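Local atomic coordinates of prophenoloxidase b (Marsupenaeus japonicus, PDB entry 3WKY), a protein that is the precursor of a type 3 copper phenoloxidase, an enzyme that probably hydroxylates monophenols and oxidises o-diphenols at a pair of copper ions. Residues Y188-D192 against V388-F394; H226-V230 against F393-K398. One frame throughout, in Å; residues are numbered along the deposited sequence.

Contact 1 of 2, residues Y188-D192 against V388-F394; sequences YWRED and VRDPVFF. With CUO (Cu2-o2 cluster), chain J.
Arg190 and Arg389 bring the two backbones closest, their CA atoms 4.6 Å apart, where the end of helix 187-190 passes the turn that leads into helix 391-409. Asp390 is the N-cap of that second helix, its OD1 accepting from Val392 N, while OD2 forms a salt bridge with Arg274. Arg190 carries the contact. Its chain bends at chi3 (-55°), swinging the guanidinium over the turn, and NE donates to Arg389 O at 3.0 Å. The N-H...O angle is 153°, the nitrogen above the carbonyl plane. Pro391 packs on one guanidinium face with CB centred over it; NH1 is hydrogen-bonded to Tyr233 OH and NH2 to Glu183 O. A water accepts from Arg190 NH2 and donates to Arg389 O and Glu191 OE2, so Arg389 O is gripped twice. Glu191 crosses over one face of the Arg389 guanidinium, CG above its centre and the carboxylate stacked with its plane 5° from the guanidinium's; the long salt bridge from Glu191 OE2 to Arg389 NH2 (3.8 Å) is therefore one of charge alone, and Tyr259 OH is hydrogen-bonded to OE2. Trp189 presents its ring edge, CZ3, to Phe394 CZ at 3.8 Å, and Arg190 CG meets Phe394 CE2 at 3.7 Å. This is the capped entrance to a copper-ligand helix of the hemocyanin-type copper domain, where Phe393 CE1, at the ring edge, lies 3.2 Å from O2 of the Cu2-O2 cluster.

Contact 2 of 2, residues H226-V230 against F393-K398; sequences HHNLV and FFRWHK. With CUO (Cu2-o2 cluster), chain J.
His226 turns its ring toward helix 391-409 with CG beside its own backbone N (chi1 -67°), and the second torsion of His226 and of His397 sets how each imidazole is turned. The two ring planes are 11° apart. They are offset from each other, centroids 4.4 Å apart, and barely overlap. Each ring serves a different metal: His226 NE2 binds the first copper at 2.2 Å, and His397 NE2 the second, likewise at 2.2 Å. A hydrogen bond from His226 ND1 to Phe222 O, one turn back on its helix, fixes the rotation of that ring. This is the type 3 copper centre, in which each copper is held by three histidines: His199 and His203 join His226, while His357 and His361 join His397. The segments 226-230 and 393-398, on helices 218-239 and 391-409, have axes at 127° and 10.0 Å apart, and no hydrogen bond links them. Apolar groups fill the interface. Leu229 forks between two rings, CD2 against the edge of Phe393 at CE2 (3.7 Å) and CD1 against Phe394 CE1 (3.9 Å), crossing both at about a right angle. Farther from the metals, Val230 CG2 touches His397 CB at 3.6 Å, and the other methyl, CG1, meets the aliphatic CD of Lys398.

In the fold
Both contacts are built on helix 391-409 inside the hemocyanin-type copper domain, their centres 10 Å apart and about 11 and 10 Å, respectively, from the centre of the chain. Contact 1 takes the start of that helix and sets it against helix 187-190; contact 2 takes the overlapping next part and sets it against helix 218-239. Along the chain the segments alternate, both earlier partners preceding the shared helix. Phe393 and Phe394 belong to both, and Trp189 CH2 packs on Leu229 O where the contacts meet. Segments far apart in sequence thus converge on one helix, whose first turn places Phe393 at the cluster and whose next turn supplies a copper ligand.

Contact 1 of 2, residues Y188-D192 against V388-F394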
loop_
_atom_site.group_PDB
_atom_site.type_symbol
_atom_site.label_atom_id
_atom_site.label_comp_id
_atom_site.label_asym_id
_atom_site.label_seq_id
_atom_site.Cartn_x
_atom_site.Cartn_y
_atom_site.Cartn_z
ATOM N N TYR A 188 -28.321 -14.647 16.807
ATOM C CA TYR A 188 -29.526 -14.869 17.624
ATOM C C TYR A 188 -29.538 -13.965 18.863
ATOM O O TYR A 188 -30.598 -13.534 19.328
ATOM C CB TYR A 188 -29.665 -16.340 18.058
ATOM C CG TYR A 188 -28.623 -16.738 19.061
ATOM C CD1 TYR A 188 -27.387 -17.199 18.644
ATOM C CD2 TYR A 188 -28.863 -16.635 20.434
ATOM C CE1 TYR A 188 -26.425 -17.542 19.545
ATOM C CE2 TYR A 188 -27.898 -16.986 21.345
ATOM C CZ TYR A 188 -26.683 -17.440 20.892
ATOM O OH TYR A 188 -25.704 -17.788 21.781
ATOM N N TRP A 189 -28.351 -13.678 19.390
ATOM C CA TRP A 189 -28.215 -12.907 20.617
ATOM C C TRP A 189 -28.242 -11.417 20.292
ATOM O O TRP A 189 -29.000 -10.660 20.904
ATOM C CB TRP A 189 -26.918 -13.314 21.319
ATOM C CG TRP A 189 -26.782 -13.001 22.804
ATOM C CD1 TRP A 189 -27.153 -13.806 23.854
ATOM C CD2 TRP A 189 -26.173 -11.836 23.390
ATOM N NE1 TRP A 189 -26.822 -13.203 25.055
ATOM C CE2 TRP A 189 -26.228 -11.992 24.798
ATOM C CE3 TRP A 189 -25.587 -10.675 22.861
ATOM C CZ2 TRP A 189 -25.726 -11.024 25.683
ATOM C CZ3 TRP A 189 -25.096 -9.716 23.733
ATOM C CH2 TRP A 189 -25.151 -9.904 25.129
ATOM N N ARG A 190 -27.444 -10.989 19.310
ATOM C CA ARG A 190 -27.436 -9.583 18.918
ATOM C C ARG A 190 -28.813 -9.114 18.424
ATOM O O ARG A 190 -29.201 -7.964 18.638
ATOM C CB ARG A 190 -26.384 -9.326 17.815
ATOM C CG ARG A 190 -24.922 -9.473 18.269
ATOM C CD ARG A 190 -23.994 -8.767 17.251
ATOM N NE ARG A 190 -24.275 -9.316 15.926
ATOM C CZ ARG A 190 -23.577 -10.300 15.358
ATOM N NH1 ARG A 190 -22.488 -10.790 15.946
ATOM N NH2 ARG A 190 -23.946 -10.770 14.175
ATOM N N GLU A 191 -29.547 -10.004 17.767
ATOM C CA GLU A 191 -30.834 -9.639 17.179
ATOM C C GLU A 191 -32.018 -9.936 18.107
ATOM O O GLU A 191 -33.161 -9.653 17.762
ATOM C CB GLU A 191 -30.999 -10.322 15.819
ATOM C CG GLU A 191 -29.984 -9.783 14.775
ATOM C CD GLU A 191 -29.962 -10.562 13.468
ATOM O OE1 GLU A 191 -30.785 -11.488 13.290
ATOM O OE2 GLU A 191 -29.114 -10.238 12.600
ATOM N N ASP A 192 -31.730 -10.470 19.291
ATOM C CA ASP A 192 -32.778 -10.784 20.273
ATOM C C ASP A 192 -33.664 -9.560 20.488
ATOM O O ASP A 192 -33.177 -8.481 20.829
ATOM C CB ASP A 192 -32.148 -11.224 21.599
ATOM C CG ASP A 192 -33.190 -11.602 22.653
ATOM O OD1 ASP A 192 -33.908 -10.705 23.139
ATOM O OD2 ASP A 192 -33.276 -12.792 23.012
ATOM N N VAL A 388 -27.761 -2.719 18.355
ATOM C CA VAL A 388 -27.168 -3.930 18.942
ATOM C C VAL A 388 -27.109 -5.116 17.955
ATOM O O VAL A 388 -26.239 -5.982 18.069
ATOM C CB VAL A 388 -27.899 -4.300 20.258
ATOM C CG1 VAL A 388 -27.429 -5.652 20.823
ATOM C CG2 VAL A 388 -27.670 -3.196 21.289
ATOM N N ARG A 389 -28.002 -5.135 16.969
ATOM C CA ARG A 389 -27.993 -6.167 15.925
ATOM C C ARG A 389 -26.653 -6.276 15.189
ATOM O O ARG A 389 -26.253 -7.365 14.777
ATOM C CB ARG A 389 -29.079 -5.884 14.871
ATOM C CG ARG A 389 -30.531 -5.942 15.394
ATOM C CD ARG A 389 -31.520 -5.538 14.287
ATOM N NE ARG A 389 -31.465 -6.419 13.116
ATOM C CZ ARG A 389 -32.284 -7.451 12.906
ATOM N NH1 ARG A 389 -33.217 -7.770 13.801
ATOM N NH2 ARG A 389 -32.165 -8.175 11.802
ATOM N N ASP A 390 -25.985 -5.140 15.000
ATOM C CA ASP A 390 -24.808 -5.058 14.120
ATOM C C ASP A 390 -23.572 -5.522 14.878
ATOM O O ASP A 390 -23.313 -5.036 15.978
ATOM C CB ASP A 390 -24.637 -3.596 13.669
ATOM C CG ASP A 390 -23.696 -3.429 12.482
ATOM O OD1 ASP A 390 -22.667 -4.140 12.404
ATOM O OD2 ASP A 390 -23.970 -2.543 11.635
ATOM N N PRO A 391 -22.799 -6.477 14.312
ATOM C CA PRO A 391 -21.570 -6.867 15.025
ATOM C C PRO A 391 -20.655 -5.682 15.343
ATOM O O PRO A 391 -19.935 -5.712 16.348
ATOM C CB PRO A 391 -20.885 -7.854 14.060
ATOM C CG PRO A 391 -21.544 -7.576 12.684
ATOM C CD PRO A 391 -22.970 -7.225 13.050
ATOM N N VAL A 392 -20.681 -4.642 14.512
ATOM C CA VAL A 392 -19.811 -3.505 14.775
ATOM C C VAL A 392 -20.232 -2.728 16.023
ATOM O O VAL A 392 -19.429 -1.986 16.589
ATOM C CB VAL A 392 -19.673 -2.561 13.556
ATOM C CG1 VAL A 392 -20.815 -1.523 13.516
ATOM C CG2 VAL A 392 -18.329 -1.853 13.601
ATOM N N PHE A 393 -21.481 -2.895 16.458
ATOM C CA PHE A 393 -21.894 -2.305 17.738
ATOM C C PHE A 393 -20.920 -2.698 18.842
ATOM O O PHE A 393 -20.506 -1.869 19.683
ATOM C CB PHE A 393 -23.297 -2.778 18.129
ATOM C CG PHE A 393 -23.753 -2.242 19.463
ATOM C CD1 PHE A 393 -24.394 -1.014 19.544
ATOM C CD2 PHE A 393 -23.500 -2.953 20.638
ATOM C CE1 PHE A 393 -24.798 -0.505 20.784
ATOM C CE2 PHE A 393 -23.896 -2.459 21.886
ATOM C CZ PHE A 393 -24.545 -1.225 21.959
ATOM N N PHE A 394 -20.568 -3.974 18.858
ATOM C CA PHE A 394 -19.748 -4.479 19.948
ATOM C C PHE A 394 -18.273 -4.148 19.758
ATOM O O PHE A 394 -17.533 -4.023 20.726
ATOM C CB PHE A 394 -20.016 -5.966 20.173
ATOM C CG PHE A 394 -21.394 -6.229 20.708
ATOM C CD1 PHE A 394 -21.627 -6.240 22.084
ATOM C CD2 PHE A 394 -22.467 -6.412 19.840
ATOM C CE1 PHE A 394 -22.916 -6.445 22.586
ATOM C CE2 PHE A 394 -23.752 -6.617 20.327
ATOM C CZ PHE A 394 -23.973 -6.648 21.708
HETATM CU CU1 CUO J . -26.102 2.133 23.964
HETATM CU CU2 CUO J . -23.518 3.160 21.675
HETATM O O1 CUO J . -24.999 3.462 22.960
HETATM O O2 CUO J . -25.568 2.426 21.795
HETATM O O HOH W 1 -26.777 -9.859 13.931
HETATM O O HOH W 2 -33.785 -7.174 16.533
#

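Contact 2 of 2, residues H226-V230 against F393-K398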
loop_
_atom_site.group_PDB
_atom_site.type_symbol
_atom_site.label_atom_id
_atom_site.label_comp_id
_atom_site.label_asym_id
_atom_site.label_seq_id
_atom_site.Cartn_x
_atom_site.Cartn_y
_atom_site.Cartn_z
ATOM N N HIS A 226 -23.122 -0.591 29.522
ATOM C CA HIS A 226 -22.443 -1.050 28.315
ATOM C C HIS A 226 -21.294 -1.999 28.585
ATOM O O HIS A 226 -21.027 -2.899 27.784
ATOM C CB HIS A 226 -22.034 0.130 27.427
ATOM C CG HIS A 226 -23.207 0.845 26.861
ATOM N ND1 HIS A 226 -23.859 1.856 27.534
ATOM C CD2 HIS A 226 -23.888 0.651 25.707
ATOM C CE1 HIS A 226 -24.879 2.276 26.805
ATOM N NE2 HIS A 226 -24.921 1.551 25.704
ATOM N N HIS A 227 -20.626 -1.814 29.719
ATOM C CA HIS A 227 -19.586 -2.742 30.136
ATOM C C HIS A 227 -20.177 -4.130 30.304
ATOM O O HIS A 227 -19.611 -5.125 29.868
ATOM C CB HIS A 227 -18.957 -2.326 31.464
ATOM C CG HIS A 227 -18.102 -3.401 32.050
ATOM N ND1 HIS A 227 -16.886 -3.752 31.501
ATOM C CD2 HIS A 227 -18.319 -4.257 33.076
ATOM C CE1 HIS A 227 -16.376 -4.762 32.188
ATOM N NE2 HIS A 227 -17.222 -5.087 33.147
ATOM N N ASN A 228 -21.329 -4.193 30.957
ATOM C CA ASN A 228 -21.997 -5.461 31.184
ATOM C C ASN A 228 -22.523 -6.073 29.892
ATOM O O ASN A 228 -22.463 -7.288 29.696
ATOM C CB ASN A 228 -23.118 -5.264 32.213
ATOM C CG ASN A 228 -22.609 -5.361 33.621
ATOM O OD1 ASN A 228 -22.567 -6.451 34.181
ATOM N ND2 ASN A 228 -22.188 -4.224 34.200
ATOM N N LEU A 229 -23.016 -5.219 28.997
ATOM C CA LEU A 229 -23.472 -5.652 27.684
ATOM C C LEU A 229 -22.325 -6.277 26.860
ATOM O O LEU A 229 -22.479 -7.357 26.282
ATOM C CB LEU A 229 -24.099 -4.450 26.960
ATOM C CG LEU A 229 -24.619 -4.579 25.530
ATOM C CD1 LEU A 229 -25.550 -5.779 25.382
ATOM C CD2 LEU A 229 -25.346 -3.288 25.193
ATOM N N VAL A 230 -21.183 -5.597 26.811
ATOM C CA VAL A 230 -19.990 -6.134 26.146
ATOM C C VAL A 230 -19.463 -7.418 26.806
ATOM O O VAL A 230 -19.127 -8.391 26.120
ATOM C CB VAL A 230 -18.868 -5.072 26.099
ATOM C CG1 VAL A 230 -17.560 -5.694 25.565
ATOM C CG2 VAL A 230 -19.305 -3.886 25.215
ATOM N N PHE A 393 -21.481 -2.895 16.458
ATOM C CA PHE A 393 -21.894 -2.305 17.738
ATOM C C PHE A 393 -20.920 -2.698 18.842
ATOM O O PHE A 393 -20.506 -1.869 19.683
ATOM C CB PHE A 393 -23.297 -2.778 18.129
ATOM C CG PHE A 393 -23.753 -2.242 19.463
ATOM C CD1 PHE A 393 -24.394 -1.014 19.544
ATOM C CD2 PHE A 393 -23.500 -2.953 20.638
ATOM C CE1 PHE A 393 -24.798 -0.505 20.784
ATOM C CE2 PHE A 393 -23.896 -2.459 21.886
ATOM C CZ PHE A 393 -24.545 -1.225 21.959
ATOM N N PHE A 394 -20.568 -3.974 18.858
ATOM C CA PHE A 394 -19.748 -4.479 19.948
ATOM C C PHE A 394 -18.273 -4.148 19.758
ATOM O O PHE A 394 -17.533 -4.023 20.726
ATOM C CB PHE A 394 -20.016 -5.966 20.173
ATOM C CG PHE A 394 -21.394 -6.229 20.708
ATOM C CD1 PHE A 394 -21.627 -6.240 22.084
ATOM C CD2 PHE A 394 -22.467 -6.412 19.840
ATOM C CE1 PHE A 394 -22.916 -6.445 22.586
ATOM C CE2 PHE A 394 -23.752 -6.617 20.327
ATOM C CZ PHE A 394 -23.973 -6.648 21.708
ATOM N N ARG A 395 -17.845 -3.960 18.515
ATOM C CA ARG A 395 -16.495 -3.473 18.301
ATOM C C ARG A 395 -16.396 -2.014 18.756
ATOM O O ARG A 395 -15.396 -1.608 19.350
ATOM C CB ARG A 395 -16.096 -3.615 16.816
ATOM C CG ARG A 395 -16.084 -5.075 16.313
ATOM C CD ARG A 395 -15.155 -5.230 15.081
ATOM N NE ARG A 395 -13.793 -4.815 15.433
ATOM C CZ ARG A 395 -12.880 -4.385 14.568
ATOM N NH1 ARG A 395 -13.170 -4.291 13.270
ATOM N NH2 ARG A 395 -11.676 -4.028 15.007
ATOM N N TRP A 396 -17.431 -1.227 18.469
ATOM C CA TRP A 396 -17.454 0.167 18.897
ATOM C C TRP A 396 -17.510 0.239 20.425
ATOM O O TRP A 396 -16.787 1.016 21.057
ATOM C CB TRP A 396 -18.645 0.900 18.266
ATOM C CG TRP A 396 -18.647 2.373 18.546
ATOM C CD1 TRP A 396 -19.612 3.079 19.225
ATOM C CD2 TRP A 396 -17.631 3.330 18.178
ATOM N NE1 TRP A 396 -19.265 4.412 19.287
ATOM C CE2 TRP A 396 -18.059 4.594 18.657
ATOM C CE3 TRP A 396 -16.420 3.243 17.477
ATOM C CZ2 TRP A 396 -17.296 5.762 18.489
ATOM C CZ3 TRP A 396 -15.664 4.418 17.288
ATOM C CH2 TRP A 396 -16.114 5.659 17.786
ATOM N N HIS A 397 -18.346 -0.592 21.028
ATOM C CA HIS A 397 -18.444 -0.571 22.486
ATOM C C HIS A 397 -17.291 -1.205 23.226
ATOM O O HIS A 397 -17.051 -0.874 24.388
ATOM C CB HIS A 397 -19.809 -1.054 22.984
ATOM C CG HIS A 397 -20.786 0.061 23.010
ATOM N ND1 HIS A 397 -20.817 0.979 24.034
ATOM C CD2 HIS A 397 -21.635 0.518 22.059
ATOM C CE1 HIS A 397 -21.700 1.922 23.749
ATOM N NE2 HIS A 397 -22.203 1.658 22.559
ATOM N N LYS A 398 -16.567 -2.104 22.566
ATOM C CA LYS A 398 -15.316 -2.568 23.151
ATOM C C LYS A 398 -14.306 -1.409 23.171
ATOM O O LYS A 398 -13.583 -1.244 24.146
ATOM C CB LYS A 398 -14.758 -3.793 22.413
ATOM C CG LYS A 398 -13.463 -4.336 23.033
ATOM C CD LYS A 398 -13.723 -4.995 24.414
ATOM C CE LYS A 398 -12.408 -5.456 25.025
ATOM N NZ LYS A 398 -12.627 -6.346 26.220
HETATM CU CU1 CUO J . -26.102 2.133 23.964
HETATM CU CU2 CUO J . -23.518 3.160 21.675
HETATM O O1 CUO J . -24.999 3.462 22.960
HETATM O O2 CUO J . -25.568 2.426 21.795
#